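Long-range contact in phospholyase (Arthrobacter aurescens, PDB 5G4I), which is a pyridoxal-phosphate-dependent phospholyase of the class III transaminase family, probably eliminating phosphate from a phosphorylated amine substrate: residues Gly211-Thr223 with Val241-Ser255. Residues are numbered along the deposited sequence; the frame is centred on the assembly and turned at random.
Sequences GVSVFLFDPLFST and VRAAGGLVISDEVQS. With PLP (pyridoxal-5'-phosphate), chain C; PO4 (phosphate ion), chain D.
Strands 214-217 and 247-251 are neighbouring parallel strands of the central sheet of this fold type I PLP enzyme, joined by helix 233-243 in a beta-alpha-beta crossover. Five backbone hydrogen bonds run from Leu-247 N on Ser-213 O to Asp-251 N on Phe-217 O; the straightest is Ile-249 N to Phe-215 O (2.9 Å, 177°). Leu-216 sets CD1 against Ile-249 CG2 at 3.6 Å, on the face covered by helix 120-135. On the other face, Val-248 CG1 meets the edge of the Phe-217 ring at CE1 (3.8 Å). Pro-219 lays CD against Asp-251 O and CG against Ser-250 OG (3.2 Å).

Asp-218 OD2 accepts from Ser-222 N and OG. Leu-220 N meets OD1 from above the carboxylate plane (3.0 Å), an Asx turn. OD1 also accepts from a water that donates to Asp-251 O. An alanine here is likely to leave Ser-222 and Leu-220 N without this acceptor, take one partner from the water and free the turn beside Gln-254. Chi1 of 177°, CG anti to the backbone N, carries the Asp-251 carboxylate to PLP. OD2 lies 2.8 Å from PLP N1 and also accepts from His-148 and Asn-124. The Asp-251 carboxylate probably favours a protonated pyridine nitrogen, the electron sink of PLP chemistry.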
loop_
_atom_site.group_PDB
_atom_site.type_symbol
_atom_site.label_atom_id
_atom_site.label_comp_id
_atom_site.label_asym_id
_atom_site.label_seq_id
_atom_site.Cartn_x
_atom_site.Cartn_y
_atom_site.Cartn_z
ATOM N N GLY A 211 -19.308 -5.957 -20.381
ATOM C CA GLY A 211 -19.433 -7.270 -19.843
ATOM C C GLY A 211 -19.374 -7.254 -18.301
ATOM O O GLY A 211 -19.429 -6.167 -17.707
ATOM N N VAL A 212 -19.294 -8.423 -17.683
ATOM C CA VAL A 212 -19.213 -8.479 -16.191
ATOM C C VAL A 212 -17.856 -9.089 -15.825
ATOM O O VAL A 212 -17.536 -10.268 -16.109
ATOM C CB VAL A 212 -20.360 -9.343 -15.606
ATOM C CG1 VAL A 212 -20.226 -9.374 -14.056
ATOM C CG2 VAL A 212 -21.716 -8.807 -16.033
ATOM N N SER A 213 -17.020 -8.297 -15.093
ATOM C CA SER A 213 -15.761 -8.774 -14.523
ATOM C C SER A 213 -15.976 -9.343 -13.065
ATOM O O SER A 213 -15.547 -10.451 -12.779
ATOM C CB SER A 213 -14.682 -7.658 -14.519
ATOM O OG SER A 213 -13.449 -8.173 -13.998
ATOM N N VAL A 214 -16.640 -8.562 -12.239
ATOM C CA VAL A 214 -16.756 -8.933 -10.807
ATOM C C VAL A 214 -18.072 -8.461 -10.180
ATOM O O VAL A 214 -18.645 -7.411 -10.575
ATOM C CB VAL A 214 -15.636 -8.343 -9.934
ATOM C CG1 VAL A 214 -14.261 -8.775 -10.371
ATOM C CG2 VAL A 214 -15.667 -6.914 -9.806
ATOM N N PHE A 215 -18.462 -9.156 -9.094
ATOM C CA PHE A 215 -19.285 -8.617 -7.979
ATOM C C PHE A 215 -18.359 -8.538 -6.757
ATOM O O PHE A 215 -17.734 -9.562 -6.412
ATOM C CB PHE A 215 -20.501 -9.577 -7.702
ATOM C CG PHE A 215 -21.267 -9.305 -6.442
ATOM C CD1 PHE A 215 -21.882 -8.109 -6.248
ATOM C CD2 PHE A 215 -21.440 -10.325 -5.463
ATOM C CE1 PHE A 215 -22.691 -7.856 -5.106
ATOM C CE2 PHE A 215 -22.183 -10.053 -4.344
ATOM C CZ PHE A 215 -22.823 -8.851 -4.145
ATOM N N LEU A 216 -18.290 -7.377 -6.154
ATOM C CA LEU A 216 -17.378 -7.100 -5.034
ATOM C C LEU A 216 -18.261 -6.639 -3.866
ATOM O O LEU A 216 -19.140 -5.748 -4.013
ATOM C CB LEU A 216 -16.438 -5.919 -5.418
ATOM C CG LEU A 216 -15.567 -5.301 -4.348
ATOM C CD1 LEU A 216 -14.641 -6.297 -3.678
ATOM C CD2 LEU A 216 -14.774 -4.117 -4.933
ATOM N N PHE A 217 -18.098 -7.225 -2.655
ATOM C CA PHE A 217 -19.021 -6.941 -1.518
ATOM C C PHE A 217 -18.320 -7.177 -0.195
ATOM O O PHE A 217 -17.484 -8.087 -0.048
ATOM C CB PHE A 217 -20.334 -7.784 -1.600
ATOM C CG PHE A 217 -20.169 -9.259 -1.254
ATOM C CD1 PHE A 217 -19.497 -10.140 -2.099
ATOM C CD2 PHE A 217 -20.704 -9.790 -0.073
ATOM C CE1 PHE A 217 -19.388 -11.504 -1.767
ATOM C CE2 PHE A 217 -20.611 -11.152 0.253
ATOM C CZ PHE A 217 -19.951 -12.002 -0.594
ATOM N N ASP A 218 -18.744 -6.355 0.810
ATOM C CA ASP A 218 -18.503 -6.618 2.245
ATOM C C ASP A 218 -19.588 -7.494 2.788
ATOM O O ASP A 218 -20.774 -7.056 2.810
ATOM C CB ASP A 218 -18.469 -5.268 3.000
ATOM C CG ASP A 218 -18.621 -5.346 4.515
ATOM O OD1 ASP A 218 -18.399 -6.432 5.104
ATOM O OD2 ASP A 218 -18.982 -4.256 5.102
ATOM N N PRO A 219 -19.303 -8.720 3.231
ATOM C CA PRO A 219 -20.421 -9.634 3.733
ATOM C C PRO A 219 -21.317 -9.077 4.838
ATOM O O PRO A 219 -22.487 -9.430 4.934
ATOM C CB PRO A 219 -19.622 -10.858 4.279
ATOM C CG PRO A 219 -18.417 -10.924 3.410
ATOM C CD PRO A 219 -18.003 -9.458 3.171
ATOM N N LEU A 220 -20.802 -8.193 5.695
ATOM C CA LEU A 220 -21.591 -7.532 6.760
ATOM C C LEU A 220 -22.438 -6.354 6.220
ATOM O O LEU A 220 -23.340 -5.805 6.958
ATOM C CB LEU A 220 -20.699 -7.030 7.920
ATOM C CG LEU A 220 -20.334 -8.169 8.914
ATOM C CD1 LEU A 220 -19.225 -7.681 9.874
ATOM C CD2 LEU A 220 -21.549 -8.646 9.741
ATOM N N PHE A 221 -22.130 -5.875 4.970
ATOM C CA PHE A 221 -22.773 -4.650 4.439
ATOM C C PHE A 221 -22.804 -3.563 5.514
ATOM O O PHE A 221 -23.879 -2.934 5.756
ATOM C CB PHE A 221 -24.150 -4.991 3.835
ATOM C CG PHE A 221 -24.015 -5.915 2.608
ATOM C CD1 PHE A 221 -23.713 -5.373 1.350
ATOM C CD2 PHE A 221 -24.143 -7.305 2.736
ATOM C CE1 PHE A 221 -23.544 -6.232 0.259
ATOM C CE2 PHE A 221 -23.973 -8.112 1.639
ATOM C CZ PHE A 221 -23.681 -7.591 0.398
ATOM N N SER A 222 -21.633 -3.305 6.103
ATOM C CA SER A 222 -21.515 -2.348 7.195
ATOM C C SER A 222 -21.664 -0.898 6.814
ATOM O O SER A 222 -22.497 -0.166 7.438
ATOM C CB SER A 222 -20.240 -2.599 7.986
ATOM O OG SER A 222 -19.091 -2.446 7.193
ATOM N N THR A 223 -20.982 -0.394 5.790
ATOM C CA THR A 223 -21.126 0.986 5.332
ATOM C C THR A 223 -22.599 1.313 4.938
ATOM O O THR A 223 -23.052 2.460 5.065
ATOM C CB THR A 223 -20.156 1.242 4.148
ATOM O OG1 THR A 223 -18.836 0.960 4.604
ATOM C CG2 THR A 223 -20.196 2.668 3.595
ATOM N N VAL A 241 -23.604 -13.836 -12.057
ATOM C CA VAL A 241 -22.330 -13.308 -12.423
ATOM C C VAL A 241 -21.463 -14.364 -13.173
ATOM O O VAL A 241 -20.818 -14.026 -14.155
ATOM C CB VAL A 241 -21.598 -12.793 -11.140
ATOM C CG1 VAL A 241 -20.044 -12.544 -11.340
ATOM C CG2 VAL A 241 -22.259 -11.547 -10.624
ATOM N N ARG A 242 -21.447 -15.608 -12.658
ATOM C CA ARG A 242 -20.644 -16.684 -13.300
ATOM C C ARG A 242 -21.208 -17.009 -14.677
ATOM O O ARG A 242 -20.404 -17.254 -15.605
ATOM C CB ARG A 242 -20.500 -17.858 -12.360
ATOM C CG ARG A 242 -19.538 -17.442 -11.169
ATOM C CD ARG A 242 -19.637 -18.382 -10.059
ATOM N NE ARG A 242 -18.679 -17.924 -8.984
ATOM C CZ ARG A 242 -18.775 -18.337 -7.728
ATOM N NH1 ARG A 242 -19.792 -19.092 -7.300
ATOM N NH2 ARG A 242 -17.859 -17.909 -6.838
ATOM N N ALA A 243 -22.526 -16.917 -14.814
ATOM C CA ALA A 243 -23.109 -17.246 -16.182
ATOM C C ALA A 243 -22.680 -16.113 -17.153
ATOM O O ALA A 243 -22.694 -16.318 -18.399
ATOM C CB ALA A 243 -24.583 -17.355 -16.080
ATOM N N ALA A 244 -22.409 -14.900 -16.662
ATOM C CA ALA A 244 -21.926 -13.759 -17.442
ATOM C C ALA A 244 -20.398 -13.763 -17.618
ATOM O O ALA A 244 -19.872 -12.808 -18.178
ATOM C CB ALA A 244 -22.373 -12.444 -16.860
ATOM N N GLY A 245 -19.691 -14.799 -17.128
ATOM C CA GLY A 245 -18.254 -14.870 -17.287
ATOM C C GLY A 245 -17.429 -14.076 -16.267
ATOM O O GLY A 245 -16.252 -13.847 -16.497
ATOM N N GLY A 246 -18.040 -13.747 -15.178
ATOM C CA GLY A 246 -17.387 -12.942 -14.102
ATOM C C GLY A 246 -17.026 -13.760 -12.868
ATOM O O GLY A 246 -17.320 -14.979 -12.753
ATOM N N LEU A 247 -16.401 -13.078 -11.884
ATOM C CA LEU A 247 -15.913 -13.657 -10.617
ATOM C C LEU A 247 -16.546 -12.936 -9.437
ATOM O O LEU A 247 -17.012 -11.796 -9.533
ATOM C CB LEU A 247 -14.362 -13.527 -10.495
ATOM C CG LEU A 247 -13.543 -14.087 -11.673
ATOM C CD1 LEU A 247 -12.050 -13.831 -11.515
ATOM C CD2 LEU A 247 -13.779 -15.583 -11.832
ATOM N N VAL A 248 -16.468 -13.590 -8.296
ATOM C CA VAL A 248 -16.936 -13.012 -7.011
ATOM C C VAL A 248 -15.748 -12.693 -6.104
ATOM O O VAL A 248 -14.881 -13.574 -5.869
ATOM C CB VAL A 248 -17.893 -13.983 -6.279
ATOM C CG1 VAL A 248 -18.280 -13.381 -4.898
ATOM C CG2 VAL A 248 -19.136 -14.263 -7.141
ATOM N N ILE A 249 -15.696 -11.431 -5.604
ATOM C CA ILE A 249 -14.679 -10.989 -4.646
ATOM C C ILE A 249 -15.418 -10.722 -3.285
ATOM O O ILE A 249 -16.266 -9.827 -3.209
ATOM C CB ILE A 249 -13.906 -9.705 -5.021
ATOM C CG1 ILE A 249 -13.216 -9.813 -6.420
ATOM C CG2 ILE A 249 -12.824 -9.380 -3.938
ATOM C CD1 ILE A 249 -12.787 -8.469 -6.968
ATOM N N SER A 250 -15.009 -11.453 -2.213
ATOM C CA SER A 250 -15.424 -11.048 -0.829
ATOM C C SER A 250 -14.366 -10.147 -0.219
ATOM O O SER A 250 -13.206 -10.645 -0.016
ATOM C CB SER A 250 -15.642 -12.269 0.078
ATOM O OG SER A 250 -16.118 -11.857 1.356
ATOM N N ASP A 251 -14.758 -8.910 0.119
ATOM C CA ASP A 251 -13.872 -7.945 0.820
ATOM C C ASP A 251 -14.097 -8.213 2.324
ATOM O O ASP A 251 -15.159 -7.928 2.847
ATOM C CB ASP A 251 -14.260 -6.535 0.413
ATOM C CG ASP A 251 -13.466 -5.455 1.132
ATOM O OD1 ASP A 251 -12.899 -5.742 2.189
ATOM O OD2 ASP A 251 -13.513 -4.278 0.660
ATOM N N GLU A 252 -13.065 -8.844 2.933
ATOM C CA GLU A 252 -13.066 -9.252 4.357
ATOM C C GLU A 252 -12.391 -8.258 5.236
ATOM O O GLU A 252 -12.091 -8.589 6.407
ATOM C CB GLU A 252 -12.454 -10.638 4.508
ATOM C CG GLU A 252 -13.256 -11.735 3.844
ATOM C CD GLU A 252 -14.525 -12.157 4.560
ATOM O OE1 GLU A 252 -14.621 -11.908 5.777
ATOM O OE2 GLU A 252 -15.381 -12.762 3.879
ATOM N N VAL A 253 -12.192 -7.030 4.795
ATOM C CA VAL A 253 -11.508 -6.045 5.678
ATOM C C VAL A 253 -12.303 -5.782 6.919
ATOM O O VAL A 253 -11.649 -5.672 8.030
ATOM C CB VAL A 253 -11.162 -4.723 4.883
ATOM C CG1 VAL A 253 -10.615 -3.678 5.831
ATOM C CG2 VAL A 253 -10.216 -5.010 3.758
ATOM N N GLN A 254 -13.612 -5.704 6.865
ATOM C CA GLN A 254 -14.489 -5.491 8.045
ATOM C C GLN A 254 -14.972 -6.794 8.712
ATOM O O GLN A 254 -15.187 -6.796 9.963
ATOM C CB GLN A 254 -15.792 -4.691 7.717
ATOM C CG GLN A 254 -15.550 -3.301 7.195
ATOM C CD GLN A 254 -15.118 -2.321 8.287
ATOM O OE1 GLN A 254 -15.369 -2.489 9.442
ATOM N NE2 GLN A 254 -14.480 -1.288 7.868
ATOM N N SER A 255 -15.196 -7.876 7.964
ATOM C CA SER A 255 -15.827 -9.036 8.480
ATOM C C SER A 255 -14.884 -10.192 8.784
ATOM O O SER A 255 -15.361 -11.225 9.284
ATOM C CB SER A 255 -16.922 -9.534 7.524
ATOM O OG SER A 255 -16.414 -9.837 6.228
HETATM N N1 PLP C . -12.536 -2.204 2.183
HETATM C C2 PLP C . -13.190 -2.146 3.368
HETATM C C2A PLP C . -14.462 -2.929 3.563
HETATM C C3 PLP C . -12.655 -1.315 4.476
HETATM O O3 PLP C . -13.294 -1.243 5.677
HETATM C C4 PLP C . -11.402 -0.569 4.226
HETATM C C4A PLP C . -10.792 0.287 5.269
HETATM C C5 PLP C . -10.785 -0.716 2.886
HETATM C C6 PLP C . -11.397 -1.533 1.938
HETATM C C5A PLP C . -9.504 0.014 2.551
HETATM O O4P PLP C . -8.524 -0.262 3.549
HETATM P P PLP C . -7.157 0.588 3.608
HETATM O O1P PLP C . -7.566 1.888 4.258
HETATM O O2P PLP C . -6.235 -0.265 4.446
HETATM O O3P PLP C . -6.746 0.716 2.161
HETATM P P PO4 D . -13.381 2.433 9.843
HETATM O O1 PO4 D . -14.050 1.240 9.484
HETATM O O2 PO4 D . -12.378 2.324 10.989
HETATM O O3 PO4 D . -14.538 3.003 10.657
HETATM O O4 PO4 D . -12.907 3.377 8.769
HETATM O O HOH W 1 -20.608 -10.475 -19.439
HETATM O O HOH W 2 -15.647 -6.833 5.217
#